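Local coordinates for protein peptidase S15/CocE/NonD (Thaumarchaeota archaeon SCGC AB-539-E09, PDB 4PF1) that acts as a serine aminopeptidase with an alpha/beta-hydrolase fold, probably cleaving residues from the N-terminal ends of peptides, at residues 355-358 against 359-363; 611-614 against 615-618; 187-190 against 191-194. All blocks are in the same frame, centred on the assembly; numbering follows the deposited sequence.

Interaction 1. Residues 355-358 against 359-363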
loop_
_atom_site.group_PDB
_atom_site.type_symbol
_atom_site.label_atom_id
_atom_site.label_comp_id
_atom_site.label_asym_id
_atom_site.label_seq_id
_atom_site.Cartn_x
_atom_site.Cartn_y
_atom_site.Cartn_z
ATOM N N VAL A 355 13.402 14.383 -28.108
ATOM C CA VAL A 355 13.916 15.751 -28.250
ATOM C C VAL A 355 15.413 15.827 -27.890
ATOM O O VAL A 355 16.199 16.296 -28.712
ATOM C CB VAL A 355 13.084 16.783 -27.425
ATOM C CG1 VAL A 355 13.589 18.209 -27.649
ATOM C CG2 VAL A 355 11.592 16.684 -27.743
ATOM N N MET A 356 15.802 15.383 -26.667
ATOM C CA MET A 356 17.187 15.476 -26.187
ATOM C C MET A 356 18.164 14.601 -26.994
ATOM O O MET A 356 19.217 15.098 -27.392
ATOM C CB MET A 356 17.291 15.144 -24.688
ATOM C CG MET A 356 18.643 15.532 -24.084
ATOM S SD MET A 356 18.966 14.838 -22.443
ATOM C CE MET A 356 19.079 13.107 -22.834
ATOM N N GLN A 357 17.840 13.310 -27.209
ATOM C CA GLN A 357 18.734 12.420 -27.960
ATOM C C GLN A 357 18.906 12.888 -29.437
ATOM O O GLN A 357 20.055 13.017 -29.858
ATOM C CB GLN A 357 18.292 10.947 -27.874
ATOM C CG GLN A 357 19.401 9.936 -28.241
ATOM C CD GLN A 357 20.704 10.123 -27.474
ATOM O OE1 GLN A 357 20.728 10.374 -26.260
ATOM N NE2 GLN A 357 21.821 9.975 -28.169
ATOM N N PRO A 358 17.838 13.265 -30.204
ATOM C CA PRO A 358 18.071 13.761 -31.577
ATOM C C PRO A 358 18.862 15.077 -31.597
ATOM O O PRO A 358 19.640 15.296 -32.523
ATOM C CB PRO A 358 16.655 13.941 -32.139
ATOM C CG PRO A 358 15.795 13.069 -31.291
ATOM C CD PRO A 358 16.392 13.178 -29.922
ATOM N N PHE A 359 18.697 15.927 -30.554
ATOM C CA PHE A 359 19.464 17.171 -30.390
ATOM C C PHE A 359 20.960 16.832 -30.291
ATOM O O PHE A 359 21.763 17.364 -31.057
ATOM C CB PHE A 359 18.985 17.941 -29.133
ATOM C CG PHE A 359 19.852 19.102 -28.691
ATOM C CD1 PHE A 359 19.740 20.349 -29.299
ATOM C CD2 PHE A 359 20.749 18.962 -27.636
ATOM C CE1 PHE A 359 20.524 21.427 -28.874
ATOM C CE2 PHE A 359 21.536 20.040 -27.216
ATOM C CZ PHE A 359 21.420 21.264 -27.839
ATOM N N LEU A 360 21.314 15.900 -29.377
ATOM C CA LEU A 360 22.692 15.457 -29.152
ATOM C C LEU A 360 23.258 14.724 -30.366
ATOM O O LEU A 360 24.387 15.006 -30.765
ATOM C CB LEU A 360 22.788 14.552 -27.906
ATOM C CG LEU A 360 22.444 15.193 -26.551
ATOM C CD1 LEU A 360 22.350 14.143 -25.467
ATOM C CD2 LEU A 360 23.462 16.269 -26.165
ATOM N N ASP A 361 22.473 13.799 -30.965
ATOM C CA ASP A 361 22.909 13.015 -32.125
ATOM C C ASP A 361 23.255 13.900 -33.323
ATOM O O ASP A 361 24.209 13.595 -34.038
ATOM C CB ASP A 361 21.855 11.970 -32.521
ATOM C CG ASP A 361 21.782 10.777 -31.584
ATOM O OD1 ASP A 361 22.838 10.381 -31.036
ATOM O OD2 ASP A 361 20.684 10.198 -31.448
ATOM N N HIS A 362 22.519 15.017 -33.520
ATOM C CA HIS A 362 22.799 15.929 -34.626
ATOM C C HIS A 362 24.166 16.620 -34.468
ATOM O O HIS A 362 24.935 16.649 -35.423
ATOM C CB HIS A 362 21.687 16.981 -34.798
ATOM C CG HIS A 362 22.069 18.090 -35.735
ATOM N ND1 HIS A 362 22.290 17.854 -37.080
ATOM C CD2 HIS A 362 22.343 19.389 -35.470
ATOM C CE1 HIS A 362 22.665 19.015 -37.595
ATOM N NE2 HIS A 362 22.701 19.971 -36.668
ATOM N N TYR A 363 24.455 17.181 -33.283
ATOM C CA TYR A 363 25.700 17.919 -33.049
ATOM C C TYR A 363 26.902 17.013 -32.749
ATOM O O TYR A 363 28.041 17.461 -32.888
ATOM C CB TYR A 363 25.526 18.938 -31.906
ATOM C CG TYR A 363 24.580 20.076 -32.231
ATOM C CD1 TYR A 363 24.922 21.051 -33.165
ATOM C CD2 TYR A 363 23.361 20.205 -31.571
ATOM C CE1 TYR A 363 24.054 22.099 -33.470
ATOM C CE2 TYR A 363 22.488 21.252 -31.861
ATOM C CZ TYR A 363 22.842 22.203 -32.806
ATOM O OH TYR A 363 21.991 23.246 -33.089
#
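Gln357 and Asp361 meet one helical turn apart. Gln357 NE2 gives a hydrogen bond to Asp361 OD1 at 3.1 Å, bent to 138° at the hydrogen. It also makes a weak one to Asp361 OD2 at 3.5 Å. The amide comes in above the carboxylate, their planes 65° apart. A bend at chi2 (53°) lets the glutamine chain turn back over Asp361, whose OD2 lies 3.5 Å from Gln357 CG. Each side chain has a second polar partner: Gln357 OE1 bonds to Thr93 OG1, and Asp361 OD1 to Tyr99 OH. A leucine in place of Gln357 would probably leave Thr93 OG1 without its amide partner and Asp361 without its bond along the helix, its carboxylate freer to turn about the bond to Tyr99.

The buried, closely packed side faces the sheet. Met356 and Leu360 run side by side, and Leu360 CG comes within 3.3 Å of Met356 O. Phe359 CB lies 3.3 Å from Met356 O, and its ring heads off toward the sheet. Pro358, Asp361 and His362 make the looser, partly exposed side. Pro358 has no N-H to offer the preceding turn, and the helix kinks there. Its carbonyl still serves the next turn, as His362 N bonds to Pro358 O at 3.1 Å. The backbone bond from Asp361 N to Gln357 O is short, 2.8 Å.

All of this lies on helix 347-365. Met356 and Phe359 pack on strands 178-184 and 287-292 of the central sheet. Leu360 and Gln357 lean on helix 92-96, as helices flank the sheet in an alpha/beta hydrolase.

Interaction 2. Residues 611-614 against 615-618; sequences WRTA and EYPT
Trp611 meets Tyr616 and Thr618 across a tight turn. The edge of the Tyr616 ring points toward the six-membered ring of Trp611 in an offset edge-to-face pair, centroids 6.0 Å apart and planes at 77°. The Trp611 and Tyr616 CB atoms lie 4.0 Å apart. The Thr618 hydroxyl donates to the Trp611 carbonyl, OG1 to O 2.7 Å, and also takes a bond from Phe493 N.

Arg612 sends its side chain away to a salt bridge with Asp426. Its CA stays by the turn, 3.5 Å from Tyr616 O, as a CA-H...O contact. This turn interrupts strand 606-625, which pairs with strands 401-408, 425-430 and 489-496 in the beta-rich C-terminal domain of the S15 family.

Thr613 closes the turn twice. Its N bonds to Tyr616 O at 3.1 Å, coming from above the carbonyl plane. Its OG1, set between the backbone N and the carbonyl carbon (chi1 65°), accepts from Tyr616 N at 3.0 Å. A water joins that hydroxyl to Glu615 OE1, while Glu615 CG covers one face of the Tyr616 ring.

Ala614 and Glu615 both have helical backbone angles and form the exposed tip. Ala614 O lies 3.7 Å from Pro617 CD.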
loop_
_atom_site.group_PDB
_atom_site.type_symbol
_atom_site.label_atom_id
_atom_site.label_comp_id
_atom_site.label_asym_id
_atom_site.label_seq_id
_atom_site.Cartn_x
_atom_site.Cartn_y
_atom_site.Cartn_z
ATOM N N TRP A 611 -5.303 45.381 0.583
ATOM C CA TRP A 611 -6.208 46.413 0.081
ATOM C C TRP A 611 -6.685 46.139 -1.347
ATOM O O TRP A 611 -5.938 45.605 -2.163
ATOM C CB TRP A 611 -5.545 47.791 0.185
ATOM C CG TRP A 611 -5.463 48.300 1.598
ATOM C CD1 TRP A 611 -4.683 47.810 2.607
ATOM C CD2 TRP A 611 -6.208 49.390 2.161
ATOM N NE1 TRP A 611 -4.902 48.521 3.764
ATOM C CE2 TRP A 611 -5.837 49.495 3.520
ATOM C CE3 TRP A 611 -7.151 50.295 1.643
ATOM C CZ2 TRP A 611 -6.348 50.493 4.359
ATOM C CZ3 TRP A 611 -7.671 51.271 2.482
ATOM C CH2 TRP A 611 -7.279 51.356 3.825
ATOM N N ARG A 612 -7.941 46.511 -1.636
ATOM C CA ARG A 612 -8.589 46.288 -2.934
ATOM C C ARG A 612 -9.515 47.465 -3.270
ATOM O O ARG A 612 -10.738 47.370 -3.130
ATOM C CB ARG A 612 -9.362 44.950 -2.935
ATOM C CG ARG A 612 -9.993 44.595 -1.586
ATOM C CD ARG A 612 -10.896 43.396 -1.689
ATOM N NE ARG A 612 -11.431 43.016 -0.381
ATOM C CZ ARG A 612 -12.571 43.473 0.125
ATOM N NH1 ARG A 612 -13.313 44.335 -0.562
ATOM N NH2 ARG A 612 -12.981 43.069 1.320
ATOM N N THR A 613 -8.909 48.598 -3.657
ATOM C CA THR A 613 -9.620 49.839 -3.995
ATOM C C THR A 613 -9.142 50.352 -5.355
ATOM O O THR A 613 -8.179 49.817 -5.893
ATOM C CB THR A 613 -9.395 50.909 -2.895
ATOM O OG1 THR A 613 -8.014 51.266 -2.862
ATOM C CG2 THR A 613 -9.843 50.451 -1.516
ATOM N N ALA A 614 -9.790 51.406 -5.895
ATOM C CA ALA A 614 -9.383 52.025 -7.166
ATOM C C ALA A 614 -7.920 52.504 -7.095
ATOM O O ALA A 614 -7.155 52.286 -8.038
ATOM C CB ALA A 614 -10.303 53.195 -7.496
ATOM N N GLU A 615 -7.533 53.104 -5.944
ATOM C CA GLU A 615 -6.187 53.608 -5.660
ATOM C C GLU A 615 -5.192 52.456 -5.443
ATOM O O GLU A 615 -4.066 52.523 -5.941
ATOM C CB GLU A 615 -6.224 54.519 -4.418
ATOM C CG GLU A 615 -4.904 55.212 -4.099
ATOM C CD GLU A 615 -4.929 56.152 -2.907
ATOM O OE1 GLU A 615 -5.727 55.916 -1.970
ATOM O OE2 GLU A 615 -4.123 57.110 -2.896
ATOM N N TYR A 616 -5.602 51.414 -4.685
ATOM C CA TYR A 616 -4.751 50.258 -4.371
ATOM C C TYR A 616 -5.374 48.940 -4.914
ATOM O O TYR A 616 -5.892 48.141 -4.124
ATOM C CB TYR A 616 -4.518 50.156 -2.844
ATOM C CG TYR A 616 -4.027 51.429 -2.183
ATOM C CD1 TYR A 616 -2.770 51.951 -2.475
ATOM C CD2 TYR A 616 -4.779 52.058 -1.195
ATOM C CE1 TYR A 616 -2.298 53.101 -1.843
ATOM C CE2 TYR A 616 -4.318 53.208 -0.554
ATOM C CZ TYR A 616 -3.076 53.728 -0.884
ATOM O OH TYR A 616 -2.611 54.858 -0.252
ATOM N N PRO A 617 -5.355 48.689 -6.251
ATOM C CA PRO A 617 -5.998 47.468 -6.763
ATOM C C PRO A 617 -5.082 46.237 -6.751
ATOM O O PRO A 617 -4.325 46.005 -7.704
ATOM C CB PRO A 617 -6.422 47.861 -8.183
ATOM C CG PRO A 617 -5.464 48.935 -8.590
ATOM C CD PRO A 617 -4.822 49.520 -7.354
ATOM N N THR A 618 -5.175 45.425 -5.675
ATOM C CA THR A 618 -4.427 44.171 -5.579
ATOM C C THR A 618 -4.982 43.205 -6.618
ATOM O O THR A 618 -6.201 43.019 -6.695
ATOM C CB THR A 618 -4.487 43.594 -4.157
ATOM O OG1 THR A 618 -3.796 44.474 -3.269
ATOM C CG2 THR A 618 -3.895 42.184 -4.066
HETATM O O HOH W 1 -8.039 53.690 -1.432
#

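Interaction 3. Residues 187-190 against 191-194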
loop_
_atom_site.group_PDB
_atom_site.type_symbol
_atom_site.label_atom_id
_atom_site.label_comp_id
_atom_site.label_asym_id
_atom_site.label_seq_id
_atom_site.Cartn_x
_atom_site.Cartn_y
_atom_site.Cartn_z
ATOM N N MET A 187 21.040 25.591 -11.114
ATOM C CA MET A 187 21.196 26.579 -10.053
ATOM C C MET A 187 21.660 27.864 -10.735
ATOM O O MET A 187 22.746 27.881 -11.323
ATOM C CB MET A 187 22.217 26.095 -8.998
ATOM C CG MET A 187 21.789 24.834 -8.255
ATOM S SD MET A 187 23.062 24.185 -7.129
ATOM C CE MET A 187 23.068 25.436 -5.899
ATOM N N VAL A 188 20.802 28.893 -10.775
ATOM C CA VAL A 188 21.112 30.133 -11.501
ATOM C C VAL A 188 21.241 31.309 -10.531
ATOM O O VAL A 188 22.256 32.007 -10.552
ATOM C CB VAL A 188 20.068 30.392 -12.621
ATOM C CG1 VAL A 188 20.182 31.801 -13.201
ATOM C CG2 VAL A 188 20.191 29.345 -13.722
ATOM N N ASP A 189 20.219 31.540 -9.699
ATOM C CA ASP A 189 20.274 32.606 -8.713
ATOM C C ASP A 189 19.738 32.091 -7.386
ATOM O O ASP A 189 18.521 32.002 -7.191
ATOM C CB ASP A 189 19.517 33.861 -9.187
ATOM C CG ASP A 189 19.963 35.145 -8.503
ATOM O OD1 ASP A 189 20.197 35.115 -7.272
ATOM O OD2 ASP A 189 20.006 36.191 -9.181
ATOM N N GLY A 190 20.667 31.758 -6.491
ATOM C CA GLY A 190 20.377 31.213 -5.170
ATOM C C GLY A 190 19.680 32.167 -4.221
ATOM O O GLY A 190 19.156 31.736 -3.194
ATOM N N TRP A 191 19.662 33.467 -4.555
ATOM C CA TRP A 191 19.022 34.491 -3.729
ATOM C C TRP A 191 17.671 34.905 -4.311
ATOM O O TRP A 191 16.697 35.020 -3.563
ATOM C CB TRP A 191 19.938 35.716 -3.589
ATOM C CG TRP A 191 19.549 36.660 -2.486
ATOM C CD1 TRP A 191 20.114 36.748 -1.249
ATOM C CD2 TRP A 191 18.538 37.676 -2.540
ATOM N NE1 TRP A 191 19.515 37.752 -0.525
ATOM C CE2 TRP A 191 18.545 38.339 -1.293
ATOM C CE3 TRP A 191 17.616 38.087 -3.520
ATOM C CZ2 TRP A 191 17.680 39.401 -1.007
ATOM C CZ3 TRP A 191 16.750 39.126 -3.227
ATOM C CH2 TRP A 191 16.788 39.773 -1.986
ATOM N N MET A 192 17.620 35.181 -5.635
ATOM C CA MET A 192 16.396 35.645 -6.293
ATOM C C MET A 192 15.258 34.630 -6.203
ATOM O O MET A 192 14.143 35.016 -5.858
ATOM C CB MET A 192 16.647 36.041 -7.756
ATOM C CG MET A 192 17.170 37.468 -7.925
ATOM S SD MET A 192 16.135 38.774 -7.189
ATOM C CE MET A 192 14.630 38.593 -8.156
ATOM N N GLY A 193 15.529 33.357 -6.488
ATOM C CA GLY A 193 14.464 32.360 -6.411
ATOM C C GLY A 193 14.823 30.904 -6.610
ATOM O O GLY A 193 13.950 30.106 -6.965
ATOM N N ASP A 194 16.079 30.519 -6.354
ATOM C CA ASP A 194 16.424 29.116 -6.515
ATOM C C ASP A 194 16.526 28.386 -5.146
ATOM O O ASP A 194 15.498 28.216 -4.495
ATOM C CB ASP A 194 17.661 28.914 -7.408
ATOM C CG ASP A 194 17.370 29.072 -8.904
ATOM O OD1 ASP A 194 16.225 28.783 -9.325
ATOM O OD2 ASP A 194 18.289 29.470 -9.649
#
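Asp194 OD2 accepts two backbone hydrogen bonds, from Val188 N and Asp189 N, each 2.8 Å long. The two donors reach it on the anti side, from opposite faces of the carboxylate plane. The CB of Asp194 already points toward 187-190, and with CG beside its own backbone N (chi1 -77°) OD2 is brought to these two N-H groups.

Asp189 returns the grip. Its OD1 accepts from Trp191 N at 3.2 Å through the anti lone pair. Met192 N also bonds to Asp189 OD1, at 3.1 Å and almost straight (172°), but from above the carboxylate plane. The Asp189 carbonyl adds weak bonds from Gly193 N at 3.4 Å and Asp194 N at 3.0 Å. Met192 lies obliquely across Asp189, its CG 3.4 Å from Asp189 OD2. The two carboxylates therefore hold four backbone N-H groups in this one short turn.

The second shell fixes both acids. Asp189 OD2 bonds to Tyr265 OH, and Asp194 OD1 to Gly301 N. These bonds limit how far either carboxylate can rotate, and with the N-H groups they probably help to stabilise negative charge on both. The Trp191 side chain leads away from the turn into a buried aromatic cluster, where NE1 bonds to Pro263 O and its ring meets those of Phe197, Tyr265, Trp269 and Tyr537. Val188 packs on helix 274-279, and Met187 reaches Tyr162 and Tyr165 of helix 162-169.

The Asp189 OD1 to Trp191 N bond makes an Asx turn. It shapes the loop that follows strand 178-184 of the alpha/beta-hydrolase sheet. Met187, at the start of this loop, touches residues of a probable Ser-His-Asp catalytic triad, with a bound glycerol nearby.

Interaction 3 borders the probable active site, and its Gly190 N bonds to a glycerol that may mark the pocket. Strand 178-184 relates it to interaction 1. The helix at 355-363 packs on that strand, and the loop at 187-194 follows it. Their centres lie about 28 Å apart and their nearest atoms about 16 Å, with no touch. Interaction 2 belongs to the C-terminal domain, its centre about 31 Å from that of interaction 3 and about 50 Å from that of interaction 1. Its nearest atoms are about 19 Å from those of interaction 3. The turn at 611-618 thus probably lies well away from the catalytic centre.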